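Local coordinates for taurocyamine kinase (PDB 4WOD), which reversibly transfers phosphate between ATP and the guanidino compound taurocyamine, a magnesium-dependent phosphagen kinase reaction, at residues L645-L650 against A707-I712; S97-L102 against D245-L250; K396-K401 against T435-L440; M500-R505 against Y561-V566. The protein carries 4 engineered substitutions. All blocks are in the same frame, centred on the assembly; numbering follows the deposited sequence.

Interaction 1 (L645-L650 against A707-I712); sequences LKIPKL and AKMIEI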
loop_
_atom_site.group_PDB
_atom_site.type_symbol
_atom_site.label_atom_id
_atom_site.label_comp_id
_atom_site.label_asym_id
_atom_site.label_seq_id
_atom_site.Cartn_x
_atom_site.Cartn_y
_atom_site.Cartn_z
ATOM N N LEU A 645 8.227 32.759 4.513
ATOM C CA LEU A 645 8.235 34.020 5.255
ATOM C C LEU A 645 8.550 33.855 6.748
ATOM O O LEU A 645 7.926 33.046 7.446
ATOM C CB LEU A 645 6.885 34.721 5.090
ATOM C CG LEU A 645 6.732 36.144 5.636
ATOM C CD1 LEU A 645 7.642 37.108 4.897
ATOM C CD2 LEU A 645 5.282 36.600 5.548
ATOM N N LYS A 646 9.512 34.637 7.232
ATOM C CA LYS A 646 9.831 34.668 8.663
ATOM C C LYS A 646 9.096 35.797 9.376
ATOM O O LYS A 646 9.443 36.968 9.236
ATOM C CB LYS A 646 11.335 34.818 8.883
ATOM C CG LYS A 646 12.164 33.743 8.211
ATOM C CD LYS A 646 13.601 33.785 8.686
ATOM C CE LYS A 646 14.212 35.143 8.446
ATOM N NZ LYS A 646 15.659 35.155 8.784
ATOM N N ILE A 647 8.070 35.438 10.134
ATOM C CA ILE A 647 7.334 36.415 10.918
ATOM C C ILE A 647 7.126 35.924 12.354
ATOM O O ILE A 647 6.018 35.564 12.739
ATOM C CB ILE A 647 5.970 36.753 10.260
ATOM C CG1 ILE A 647 5.251 35.486 9.793
ATOM C CG2 ILE A 647 6.166 37.678 9.077
ATOM C CD1 ILE A 647 3.860 35.750 9.264
ATOM N N PRO A 648 8.205 35.916 13.156
ATOM C CA PRO A 648 8.174 35.414 14.536
ATOM C C PRO A 648 7.133 36.126 15.398
ATOM O O PRO A 648 6.423 35.479 16.182
ATOM C CB PRO A 648 9.588 35.711 15.047
ATOM C CG PRO A 648 10.420 35.775 13.831
ATOM C CD PRO A 648 9.546 36.402 12.795
ATOM N N LYS A 649 7.032 37.442 15.235
ATOM C CA LYS A 649 6.131 38.232 16.047
ATOM C C LYS A 649 4.695 37.892 15.702
ATOM O O LYS A 649 3.931 37.446 16.553
ATOM C CB LYS A 649 6.366 39.722 15.832
ATOM C CG LYS A 649 7.060 40.446 16.997
ATOM C CD LYS A 649 8.098 41.389 16.442
ATOM C CE LYS A 649 9.301 41.596 17.330
ATOM N NZ LYS A 649 10.509 41.892 16.505
ATOM N N LEU A 650 4.331 38.140 14.446
ATOM C CA LEU A 650 2.951 38.034 13.990
ATOM C C LEU A 650 2.376 36.626 14.149
ATOM O O LEU A 650 1.182 36.469 14.418
ATOM C CB LEU A 650 2.858 38.479 12.531
ATOM C CG LEU A 650 1.559 38.227 11.767
ATOM C CD1 LEU A 650 0.371 38.888 12.450
ATOM C CD2 LEU A 650 1.721 38.759 10.361
ATOM N N ALA A 707 3.422 41.901 1.520
ATOM C CA ALA A 707 3.894 43.249 1.852
ATOM C C ALA A 707 3.192 43.796 3.089
ATOM O O ALA A 707 3.807 44.457 3.928
ATOM C CB ALA A 707 3.690 44.187 0.676
ATOM N N LYS A 708 1.896 43.521 3.190
ATOM C CA LYS A 708 1.137 43.857 4.384
ATOM C C LYS A 708 1.684 43.159 5.610
ATOM O O LYS A 708 1.965 43.801 6.615
ATOM C CB LYS A 708 -0.339 43.502 4.212
ATOM C CG LYS A 708 -1.234 44.729 4.265
ATOM C CD LYS A 708 -1.753 44.972 5.685
ATOM C CE LYS A 708 -1.291 46.345 6.196
ATOM N NZ LYS A 708 -1.736 47.424 5.258
ATOM N N MET A 709 1.801 41.838 5.527
ATOM C CA MET A 709 2.356 41.033 6.613
ATOM C C MET A 709 3.697 41.557 7.112
ATOM O O MET A 709 3.909 41.688 8.316
ATOM C CB MET A 709 2.520 39.581 6.167
ATOM C CG MET A 709 1.225 38.819 6.074
ATOM S SD MET A 709 1.496 37.055 5.843
ATOM C CE MET A 709 -0.191 36.510 5.658
ATOM N N ILE A 710 4.601 41.843 6.180
ATOM C CA ILE A 710 5.935 42.310 6.533
ATOM C C ILE A 710 5.853 43.652 7.247
ATOM O O ILE A 710 6.483 43.842 8.281
ATOM C CB ILE A 710 6.846 42.429 5.292
ATOM C CG1 ILE A 710 7.191 41.034 4.756
ATOM C CG2 ILE A 710 8.116 43.181 5.636
ATOM C CD1 ILE A 710 8.141 41.036 3.571
ATOM N N GLU A 711 5.057 44.573 6.719
ATOM C CA GLU A 711 4.940 45.867 7.370
ATOM C C GLU A 711 4.167 45.766 8.687
ATOM O O GLU A 711 4.362 46.583 9.586
ATOM C CB GLU A 711 4.298 46.892 6.435
ATOM C CG GLU A 711 5.324 47.831 5.847
ATOM C CD GLU A 711 5.785 48.860 6.852
ATOM O OE1 GLU A 711 5.263 48.857 7.986
ATOM O OE2 GLU A 711 6.708 49.635 6.535
ATOM N N ILE A 712 3.299 44.766 8.809
ATOM C CA ILE A 712 2.652 44.498 10.089
ATOM C C ILE A 712 3.700 44.011 11.078
ATOM O O ILE A 712 3.708 44.427 12.234
ATOM C CB ILE A 712 1.519 43.449 9.981
ATOM C CG1 ILE A 712 0.334 44.004 9.181
ATOM C CG2 ILE A 712 1.060 43.003 11.365
ATOM C CD1 ILE A 712 -0.205 45.298 9.715
#
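Leu645 and Met709 meet where the C-terminal helix 695-715 packs on the antiparallel sheet of the second phosphagen kinase catalytic domain, at the end of strand 639-646 and the turn after it. The contact is apolar throughout. Its first group gathers round the thioether: CD2 of Leu645 lies 3.8 Å from SD of Met709, and CD1 of Ile647 reaches the same sulfur at 4.4 Å. Met709 stays extended beyond CG (chi2 -170°, chi3 -176°), which carries SD off the helix toward the strand. A second group uses the other branch of Leu645, whose CD1 sits 4.0 Å from CG1 of Ile710, so the two methyls of one leucine divide between successive helix residues. Ile660 of helix 658-663 also touches Met709 and Leu650. Polar ties come from Glu713, whose carboxylate oxygens accept from the backbone N of Lys649 and of Leu650. Leu650 also splits its methyls, here between residues three apart, with CD2 4.3 Å from CG of Met709 and CD1 4.3 Å from CG2 of Ile712.

Interaction 2 (S97-L102 against D245-L250); sequences SNFGDL and DAIQEL
Leu102 and Asp245 open a contact between the linking loop 97-102 and helix 236-251 in the first catalytic domain of this duplicated phosphagen kinase. At Asp245 the carboxylate runs past the leucine in the opposite direction, bringing OD1 to 3.1 Å from CD1 of Leu102, a close approach of oxygen to methyl. Two residues on, Ile247 has CG1 anti to the backbone N (chi1 -162°), which leaves its CG2 branch to meet the ring of Phe99, 3.7 Å from CZ, and the two side chains cross at about a right angle. Leu124 of strand 117-126 touches both Phe99 and Ile247, tying this part of the loop to the sheet. Gln248 follows, extended beyond CG, and slides between the two loop side chains: NE2 is 3.9 Å from CD2 of Phe99, with amide and ring planes 86° apart, and OE1 faces CD1 of Leu102 at 4.0 Å. The loop's own shape is held by an Asx turn, in which Asn98 OD1 accepts from Gly100 N. One water joins loop to helix, accepting from Gln248 NE2 at 2.8 Å and donating to Gly100 O at 3.0 Å.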
loop_
_atom_site.group_PDB
_atom_site.type_symbol
_atom_site.label_atom_id
_atom_site.label_comp_id
_atom_site.label_asym_id
_atom_site.label_seq_id
_atom_site.Cartn_x
_atom_site.Cartn_y
_atom_site.Cartn_z
ATOM N N SER A 97 -10.023 -22.812 22.034
ATOM C CA SER A 97 -10.295 -23.319 20.701
ATOM C C SER A 97 -11.791 -23.544 20.528
ATOM O O SER A 97 -12.443 -24.089 21.424
ATOM C CB SER A 97 -9.517 -24.620 20.482
ATOM O OG SER A 97 -9.742 -25.177 19.203
ATOM N N ASN A 98 -12.328 -23.096 19.396
ATOM C CA ASN A 98 -13.733 -23.331 19.046
ATOM C C ASN A 98 -13.939 -23.296 17.533
ATOM O O ASN A 98 -13.929 -22.210 16.922
ATOM C CB ASN A 98 -14.648 -22.304 19.717
ATOM C CG ASN A 98 -16.112 -22.480 19.325
ATOM O OD1 ASN A 98 -16.538 -23.568 18.938
ATOM N ND2 ASN A 98 -16.879 -21.393 19.392
ATOM N N PHE A 99 -14.115 -24.485 16.951
ATOM C CA PHE A 99 -14.328 -24.661 15.518
ATOM C C PHE A 99 -15.795 -24.381 15.170
ATOM O O PHE A 99 -16.137 -24.135 14.007
ATOM C CB PHE A 99 -13.911 -26.083 15.054
ATOM C CG PHE A 99 -12.410 -26.255 14.883
ATOM C CD1 PHE A 99 -11.789 -25.938 13.682
ATOM C CD2 PHE A 99 -11.624 -26.710 15.940
ATOM C CE1 PHE A 99 -10.416 -26.068 13.528
ATOM C CE2 PHE A 99 -10.238 -26.835 15.797
ATOM C CZ PHE A 99 -9.642 -26.517 14.576
ATOM N N GLY A 100 -16.652 -24.401 16.186
ATOM C CA GLY A 100 -18.070 -24.128 15.995
ATOM C C GLY A 100 -18.895 -25.405 16.051
ATOM O O GLY A 100 -18.357 -26.503 16.186
ATOM N N ASP A 101 -20.207 -25.262 15.936
ATOM C CA ASP A 101 -21.105 -26.408 15.873
ATOM C C ASP A 101 -21.050 -27.045 14.493
ATOM O O ASP A 101 -21.763 -26.622 13.580
ATOM C CB ASP A 101 -22.532 -25.966 16.201
ATOM C CG ASP A 101 -23.480 -27.123 16.382
ATOM O OD1 ASP A 101 -23.060 -28.286 16.214
ATOM O OD2 ASP A 101 -24.665 -26.859 16.677
ATOM N N LEU A 102 -20.215 -28.067 14.342
ATOM C CA LEU A 102 -19.936 -28.633 13.028
ATOM C C LEU A 102 -21.193 -29.155 12.337
ATOM O O LEU A 102 -21.379 -28.924 11.150
ATOM C CB LEU A 102 -18.893 -29.747 13.134
ATOM C CG LEU A 102 -17.535 -29.256 13.640
ATOM C CD1 LEU A 102 -16.453 -30.305 13.463
ATOM C CD2 LEU A 102 -17.137 -27.962 12.944
ATOM N N ASP A 245 -12.723 -31.976 12.122
ATOM C CA ASP A 245 -12.972 -33.333 12.636
ATOM C C ASP A 245 -11.673 -34.061 12.966
ATOM O O ASP A 245 -11.554 -34.660 14.035
ATOM C CB ASP A 245 -13.772 -34.176 11.643
ATOM C CG ASP A 245 -15.254 -33.856 11.655
ATOM O OD1 ASP A 245 -15.715 -33.188 12.606
ATOM O OD2 ASP A 245 -15.962 -34.299 10.719
ATOM N N ALA A 246 -10.702 -33.979 12.061
ATOM C CA ALA A 246 -9.444 -34.703 12.207
ATOM C C ALA A 246 -8.638 -34.234 13.410
ATOM O O ALA A 246 -8.106 -35.061 14.166
ATOM C CB ALA A 246 -8.603 -34.577 10.944
ATOM N N ILE A 247 -8.534 -32.921 13.591
ATOM C CA ILE A 247 -7.668 -32.424 14.663
ATOM C C ILE A 247 -8.313 -32.707 16.028
ATOM O O ILE A 247 -7.628 -32.993 17.011
ATOM C CB ILE A 247 -7.344 -30.917 14.487
ATOM C CG1 ILE A 247 -6.108 -30.533 15.318
ATOM C CG2 ILE A 247 -8.536 -30.040 14.808
ATOM C CD1 ILE A 247 -4.850 -31.351 14.946
ATOM N N GLN A 248 -9.639 -32.661 16.080
ATOM C CA GLN A 248 -10.342 -33.044 17.288
ATOM C C GLN A 248 -10.079 -34.516 17.611
ATOM O O GLN A 248 -9.789 -34.864 18.760
ATOM C CB GLN A 248 -11.844 -32.738 17.130
ATOM C CG GLN A 248 -12.108 -31.229 16.985
ATOM C CD GLN A 248 -13.586 -30.871 16.863
ATOM O OE1 GLN A 248 -14.428 -31.718 16.558
ATOM N NE2 GLN A 248 -13.908 -29.614 17.133
ATOM N N GLU A 249 -10.123 -35.374 16.598
ATOM C CA GLU A 249 -9.807 -36.788 16.802
ATOM C C GLU A 249 -8.348 -36.962 17.268
ATOM O O GLU A 249 -8.086 -37.672 18.235
ATOM C CB GLU A 249 -10.077 -37.597 15.528
ATOM C CG GLU A 249 -11.567 -37.624 15.132
ATOM C CD GLU A 249 -11.938 -38.747 14.155
ATOM O OE1 GLU A 249 -11.044 -39.295 13.472
ATOM O OE2 GLU A 249 -13.142 -39.087 14.070
ATOM N N LEU A 250 -7.416 -36.286 16.602
ATOM C CA LEU A 250 -5.996 -36.410 16.941
ATOM C C LEU A 250 -5.722 -35.958 18.377
ATOM O O LEU A 250 -4.890 -36.549 19.068
ATOM C CB LEU A 250 -5.137 -35.613 15.950
ATOM C CG LEU A 250 -4.991 -36.250 14.559
ATOM C CD1 LEU A 250 -4.185 -35.374 13.582
ATOM C CD2 LEU A 250 -4.396 -37.647 14.639
HETATM O O HOH W 1 -16.509 -28.667 16.998
#

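Interaction 3 (K396-K401 against T435-L440); sequences KKYDGK and TFIDYL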
loop_
_atom_site.group_PDB
_atom_site.type_symbol
_atom_site.label_atom_id
_atom_site.label_comp_id
_atom_site.label_asym_id
_atom_site.label_seq_id
_atom_site.Cartn_x
_atom_site.Cartn_y
_atom_site.Cartn_z
ATOM N N LYS A 396 -27.907 8.987 -10.715
ATOM C CA LYS A 396 -28.830 8.410 -11.687
ATOM C C LYS A 396 -28.508 8.851 -13.109
ATOM O O LYS A 396 -28.541 8.052 -14.041
ATOM C CB LYS A 396 -30.266 8.794 -11.333
ATOM C CG LYS A 396 -31.273 8.588 -12.460
ATOM C CD LYS A 396 -32.670 9.038 -12.024
ATOM C CE LYS A 396 -33.668 8.935 -13.164
ATOM N NZ LYS A 396 -33.500 7.659 -13.909
ATOM N N LYS A 397 -28.204 10.132 -13.269
ATOM C CA LYS A 397 -27.900 10.689 -14.586
ATOM C C LYS A 397 -26.611 10.117 -15.182
ATOM O O LYS A 397 -26.570 9.807 -16.365
ATOM C CB LYS A 397 -27.790 12.214 -14.495
ATOM C CG LYS A 397 -27.645 12.948 -15.808
ATOM C CD LYS A 397 -27.546 14.451 -15.541
ATOM C CE LYS A 397 -27.009 15.193 -16.744
ATOM N NZ LYS A 397 -28.008 15.353 -17.828
ATOM N N TYR A 398 -25.569 9.985 -14.358
ATOM C CA TYR A 398 -24.205 9.746 -14.854
ATOM C C TYR A 398 -23.665 8.327 -14.659
ATOM O O TYR A 398 -22.603 7.989 -15.183
ATOM C CB TYR A 398 -23.239 10.732 -14.181
ATOM C CG TYR A 398 -23.332 12.136 -14.731
ATOM C CD1 TYR A 398 -23.520 12.355 -16.092
ATOM C CD2 TYR A 398 -23.223 13.239 -13.893
ATOM C CE1 TYR A 398 -23.594 13.639 -16.605
ATOM C CE2 TYR A 398 -23.289 14.524 -14.396
ATOM C CZ TYR A 398 -23.485 14.720 -15.753
ATOM O OH TYR A 398 -23.569 15.999 -16.264
ATOM N N ASP A 399 -24.362 7.506 -13.884
ATOM C CA ASP A 399 -23.971 6.106 -13.734
ATOM C C ASP A 399 -23.881 5.423 -15.107
ATOM O O ASP A 399 -24.830 5.431 -15.870
ATOM C CB ASP A 399 -24.977 5.369 -12.841
ATOM C CG ASP A 399 -24.376 4.161 -12.142
ATOM O OD1 ASP A 399 -23.215 3.791 -12.425
ATOM O OD2 ASP A 399 -25.078 3.564 -11.303
ATOM N N GLY A 400 -22.743 4.845 -15.441
ATOM C CA GLY A 400 -22.648 4.182 -16.727
ATOM C C GLY A 400 -22.367 5.100 -17.908
ATOM O O GLY A 400 -22.364 4.663 -19.066
ATOM N N LYS A 401 -22.121 6.374 -17.631
ATOM C CA LYS A 401 -21.689 7.287 -18.681
ATOM C C LYS A 401 -20.158 7.343 -18.728
ATOM O O LYS A 401 -19.492 7.306 -17.687
ATOM C CB LYS A 401 -22.282 8.686 -18.462
ATOM C CG LYS A 401 -21.897 9.679 -19.550
ATOM C CD LYS A 401 -23.084 10.513 -20.022
ATOM C CE LYS A 401 -23.117 10.623 -21.551
ATOM N NZ LYS A 401 -21.759 10.833 -22.135
ATOM N N THR A 435 -18.650 16.633 -20.140
ATOM C CA THR A 435 -19.462 15.411 -20.014
ATOM C C THR A 435 -20.162 15.308 -18.649
ATOM O O THR A 435 -21.331 14.872 -18.551
ATOM C CB THR A 435 -18.606 14.153 -20.232
ATOM O OG1 THR A 435 -17.914 14.259 -21.481
ATOM C CG2 THR A 435 -19.471 12.877 -20.220
ATOM N N PHE A 436 -19.458 15.726 -17.597
ATOM C CA PHE A 436 -20.028 15.681 -16.241
ATOM C C PHE A 436 -20.236 17.068 -15.634
ATOM O O PHE A 436 -20.046 17.253 -14.426
ATOM C CB PHE A 436 -19.133 14.854 -15.313
ATOM C CG PHE A 436 -18.886 13.454 -15.802
ATOM C CD1 PHE A 436 -19.915 12.546 -15.869
ATOM C CD2 PHE A 436 -17.625 13.058 -16.222
ATOM C CE1 PHE A 436 -19.700 11.261 -16.329
ATOM C CE2 PHE A 436 -17.400 11.781 -16.666
ATOM C CZ PHE A 436 -18.437 10.878 -16.728
ATOM N N ILE A 437 -20.610 18.030 -16.475
ATOM C CA ILE A 437 -20.750 19.423 -16.058
ATOM C C ILE A 437 -21.735 19.585 -14.880
ATOM O O ILE A 437 -21.527 20.431 -14.010
ATOM C CB ILE A 437 -21.186 20.317 -17.262
ATOM C CG1 ILE A 437 -21.184 21.800 -16.883
ATOM C CG2 ILE A 437 -22.568 19.907 -17.799
ATOM C CD1 ILE A 437 -21.117 22.736 -18.120
ATOM N N ASP A 438 -22.772 18.748 -14.839
ATOM C CA ASP A 438 -23.797 18.843 -13.798
ATOM C C ASP A 438 -23.223 18.517 -12.434
ATOM O O ASP A 438 -23.751 18.948 -11.411
ATOM C CB ASP A 438 -24.970 17.905 -14.085
ATOM C CG ASP A 438 -25.897 18.435 -15.162
ATOM O OD1 ASP A 438 -25.582 19.462 -15.786
ATOM O OD2 ASP A 438 -26.963 17.835 -15.370
ATOM N N TYR A 439 -22.167 17.716 -12.414
ATOM C CA TYR A 439 -21.486 17.440 -11.154
ATOM C C TYR A 439 -20.392 18.465 -10.904
ATOM O O TYR A 439 -20.303 19.037 -9.820
ATOM C CB TYR A 439 -20.911 16.031 -11.163
ATOM C CG TYR A 439 -20.030 15.674 -9.994
ATOM C CD1 TYR A 439 -20.571 15.471 -8.731
ATOM C CD2 TYR A 439 -18.659 15.496 -10.160
ATOM C CE1 TYR A 439 -19.770 15.114 -7.664
ATOM C CE2 TYR A 439 -17.852 15.133 -9.096
ATOM C CZ TYR A 439 -18.418 14.946 -7.847
ATOM O OH TYR A 439 -17.625 14.590 -6.772
ATOM N N LEU A 440 -19.553 18.699 -11.911
ATOM C CA LEU A 440 -18.343 19.484 -11.686
ATOM C C LEU A 440 -18.596 20.999 -11.594
ATOM O O LEU A 440 -17.895 21.696 -10.856
ATOM C CB LEU A 440 -17.307 19.187 -12.780
ATOM C CG LEU A 440 -16.620 17.803 -12.722
ATOM C CD1 LEU A 440 -15.878 17.484 -14.019
ATOM C CD2 LEU A 440 -15.648 17.723 -11.539
#
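The end of helix 392-398 meets the start of helix 437-448 through Tyr398, whose ring lies against the helix N-terminus. Phe436, at the N-cap position, presents its edge to one face of the Tyr398 ring. The centroids are 5.0 Å apart and the planes stand at 86°, a T-shaped pair in which CD1 of Phe436 comes 3.6 Å from CD1 of Tyr398. On the opposite face of the tyrosine, offset toward the rim, lies CD of Lys397, its neighbour in the chain. With CG beside the backbone N (chi1 -75°), the ring reaches across to the helix start, where its hydroxyl accepts from Asp438 N at 3.2 Å, with an N-H...O angle of 152°. This amide belongs to the first turn of the helix, where main-chain N-H groups lack the carbonyl partners found further along. Both helices belong to the small N-terminal domain of the second phosphagen kinase repeat, and the type II turn from Tyr398 to Lys401 leads the chain out of the first of them. At the end of that turn, Lys401 O lies in the plane of the Phe436 ring at its edge, 3.8 Å from CZ, and Lys401 NZ approaches CG2 of Thr435 at 3.6 Å. Lys397 crosses Asp438 at about a right angle and is bent at its last torsion, so that CE lies nearer OD2 of Asp438 (3.0 Å) than NZ does, and NZ makes a long salt bridge to that oxygen at 3.6 Å.

Interaction 4 (M500-R505 against Y561-V566); sequences MSKTDR and YRDWPV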
loop_
_atom_site.group_PDB
_atom_site.type_symbol
_atom_site.label_atom_id
_atom_site.label_comp_id
_atom_site.label_asym_id
_atom_site.label_seq_id
_atom_site.Cartn_x
_atom_site.Cartn_y
_atom_site.Cartn_z
ATOM N N MET A 500 -4.758 7.411 -17.423
ATOM C CA MET A 500 -4.114 7.231 -18.719
ATOM C C MET A 500 -3.349 5.908 -18.762
ATOM O O MET A 500 -2.945 5.363 -17.721
ATOM C CB MET A 500 -3.164 8.400 -19.033
ATOM C CG MET A 500 -1.974 8.435 -18.112
ATOM S SD MET A 500 -1.112 10.015 -18.207
ATOM C CE MET A 500 -0.683 10.096 -19.935
ATOM N N SER A 501 -3.168 5.392 -19.966
ATOM C CA SER A 501 -2.523 4.091 -20.134
ATOM C C SER A 501 -1.018 4.262 -20.062
ATOM O O SER A 501 -0.517 5.397 -20.047
ATOM C CB SER A 501 -2.919 3.440 -21.451
ATOM O OG SER A 501 -2.238 4.017 -22.561
ATOM N N LYS A 502 -0.311 3.135 -20.014
ATOM C CA LYS A 502 1.157 3.138 -19.985
ATOM C C LYS A 502 1.723 3.691 -21.289
ATOM O O LYS A 502 2.667 4.482 -21.277
ATOM C CB LYS A 502 1.687 1.733 -19.727
ATOM C CG LYS A 502 3.213 1.633 -19.635
ATOM C CD LYS A 502 3.645 0.261 -19.149
ATOM C CE LYS A 502 4.484 -0.439 -20.192
ATOM N NZ LYS A 502 5.031 -1.728 -19.674
ATOM N N THR A 503 1.142 3.272 -22.410
ATOM C CA THR A 503 1.542 3.800 -23.714
ATOM C C THR A 503 1.263 5.311 -23.813
ATOM O O THR A 503 2.069 6.055 -24.391
ATOM C CB THR A 503 0.832 3.036 -24.860
ATOM O OG1 THR A 503 1.295 1.683 -24.866
ATOM C CG2 THR A 503 1.133 3.665 -26.210
ATOM N N ASP A 504 0.138 5.754 -23.244
ATOM C CA ASP A 504 -0.186 7.181 -23.128
ATOM C C ASP A 504 0.943 7.923 -22.425
ATOM O O ASP A 504 1.390 8.957 -22.908
ATOM C CB ASP A 504 -1.495 7.417 -22.343
ATOM C CG ASP A 504 -2.729 6.904 -23.064
ATOM O OD1 ASP A 504 -2.652 6.724 -24.301
ATOM O OD2 ASP A 504 -3.787 6.708 -22.387
ATOM N N ARG A 505 1.395 7.383 -21.293
ATOM C CA ARG A 505 2.439 8.024 -20.494
ATOM C C ARG A 505 3.741 8.138 -21.257
ATOM O O ARG A 505 4.405 9.180 -21.201
ATOM C CB ARG A 505 2.697 7.263 -19.203
ATOM C CG ARG A 505 1.527 7.205 -18.242
ATOM C CD ARG A 505 2.000 6.833 -16.839
ATOM N NE ARG A 505 0.883 6.355 -16.032
ATOM C CZ ARG A 505 0.174 7.106 -15.198
ATOM N NH1 ARG A 505 0.465 8.388 -15.028
ATOM N NH2 ARG A 505 -0.823 6.566 -14.520
ATOM N N TYR A 561 -0.260 6.586 -9.661
ATOM C CA TYR A 561 0.995 5.851 -9.554
ATOM C C TYR A 561 0.939 4.547 -10.325
ATOM O O TYR A 561 1.800 3.674 -10.173
ATOM C CB TYR A 561 1.325 5.562 -8.093
ATOM C CG TYR A 561 1.452 6.803 -7.250
ATOM C CD1 TYR A 561 2.047 7.953 -7.757
ATOM C CD2 TYR A 561 0.973 6.830 -5.943
ATOM C CE1 TYR A 561 2.174 9.091 -6.972
ATOM C CE2 TYR A 561 1.082 7.962 -5.159
ATOM C CZ TYR A 561 1.683 9.086 -5.674
ATOM O OH TYR A 561 1.787 10.204 -4.881
ATOM N N ARG A 562 -0.077 4.392 -11.161
ATOM C CA ARG A 562 -0.150 3.181 -11.954
ATOM C C ARG A 562 1.002 3.089 -12.969
ATOM O O ARG A 562 1.495 4.109 -13.447
ATOM C CB ARG A 562 -1.495 3.115 -12.673
ATOM C CG ARG A 562 -2.693 2.717 -11.794
ATOM C CD ARG A 562 -3.987 2.812 -12.639
ATOM N NE ARG A 562 -3.888 3.980 -13.492
ATOM C CZ ARG A 562 -3.848 3.975 -14.818
ATOM N NH1 ARG A 562 -3.970 2.857 -15.532
ATOM N NH2 ARG A 562 -3.704 5.120 -15.427
ATOM N N ASP A 563 1.407 1.858 -13.298
ATOM C CA ASP A 563 2.502 1.568 -14.235
ATOM C C ASP A 563 3.788 2.323 -13.885
ATOM O O ASP A 563 4.488 2.866 -14.752
ATOM C CB ASP A 563 2.070 1.868 -15.668
ATOM C CG ASP A 563 0.916 1.003 -16.097
ATOM O OD1 ASP A 563 1.075 -0.239 -16.016
ATOM O OD2 ASP A 563 -0.143 1.551 -16.489
ATOM N N TRP A 564 4.092 2.297 -12.597
ATOM C CA TRP A 564 5.206 3.024 -12.009
ATOM C C TRP A 564 6.558 2.458 -12.458
ATOM O O TRP A 564 6.731 1.231 -12.564
ATOM C CB TRP A 564 5.064 2.980 -10.491
ATOM C CG TRP A 564 6.024 3.838 -9.755
ATOM C CD1 TRP A 564 7.140 3.431 -9.085
ATOM C CD2 TRP A 564 5.960 5.260 -9.611
ATOM N NE1 TRP A 564 7.776 4.517 -8.534
ATOM C CE2 TRP A 564 7.070 5.651 -8.840
ATOM C CE3 TRP A 564 5.076 6.240 -10.063
ATOM C CZ2 TRP A 564 7.314 6.977 -8.505
ATOM C CZ3 TRP A 564 5.321 7.559 -9.734
ATOM C CH2 TRP A 564 6.430 7.915 -8.955
ATOM N N PRO A 565 7.518 3.344 -12.764
ATOM C CA PRO A 565 7.426 4.806 -12.781
ATOM C C PRO A 565 7.435 5.352 -14.207
ATOM O O PRO A 565 8.030 6.402 -14.457
ATOM C CB PRO A 565 8.703 5.220 -12.049
ATOM C CG PRO A 565 9.713 4.133 -12.469
ATOM C CD PRO A 565 8.907 2.923 -12.998
ATOM N N VAL A 566 6.803 4.635 -15.133
ATOM C CA VAL A 566 6.926 4.929 -16.556
ATOM C C VAL A 566 6.372 6.309 -16.914
ATOM O O VAL A 566 5.295 6.695 -16.462
ATOM C CB VAL A 566 6.215 3.837 -17.394
ATOM C CG1 VAL A 566 6.314 4.139 -18.874
ATOM C CG2 VAL A 566 6.841 2.491 -17.105
HETATM O O HOH W 2 -0.650 4.061 -16.402
HETATM O O HOH W 3 -1.848 0.798 -18.397
#
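Arg505 and Arg562 cross at about a right angle beside Met500 O, with guanidinium planes 48° apart. Main-chain carbonyls accept from both groups, which probably eases the like-charge approach: Arg505 NH2 donates to Pro497 O, and Arg562 NH1 to Gly362 O. A bend at chi3 (-39°) turns the Arg562 guanidinium to Met500 O, but the place of its NH2 is doubtful and the modelled distance too short to trust. Met500 CG lies over the centre of one face of the Arg505 guanidinium, 3.8 Å above its plane. A water in that plane, at the edge, accepts from Arg505 NE at 2.8 Å and donates to Met500 O and, at 2.6 Å, to Asp563 OD2. This same carboxylate oxygen takes a second water, which accepts from Lys502 N at 3.2 Å, so Asp563 meets the first turn of the helix through solvent. Lys502 crosses Asp563 at about a right angle, its CB 3.7 Å from OD2, and its CG continues to CG1 of Val566 at 4.1 Å. Ser501 and Asp504 close the helix start with a capping box. The contact thus sets the N-terminus of helix 502-517 against the loop between helix 553-558 and strand 569-573, with Val566 also touching Ile506 of the former helix.

How the interactions relate
The four contacts are separate packing sites, none touching another, spread over both halves of the duplicated enzyme. Interaction 2 belongs to the first repeat, whose pocket holds the bound arginine, and its Phe99 side chain is about 7 Å from that of Val122, a predicted ATP-site residue; the other three belong to the second half. Interactions 1 and 2 are the most distant pair, with centres 72 Å apart on opposite sides of the chain's centre. Interactions 3 and 4 are the closest, 26 Å between centres and about 13 Å between nearest atoms. Between side chains, Leu645 in interaction 1 is about 9 Å from Thr483, predicted to bind ATP, and Tyr439 in interaction 3 about 10 Å from Cys631, the predicted active-site cysteine.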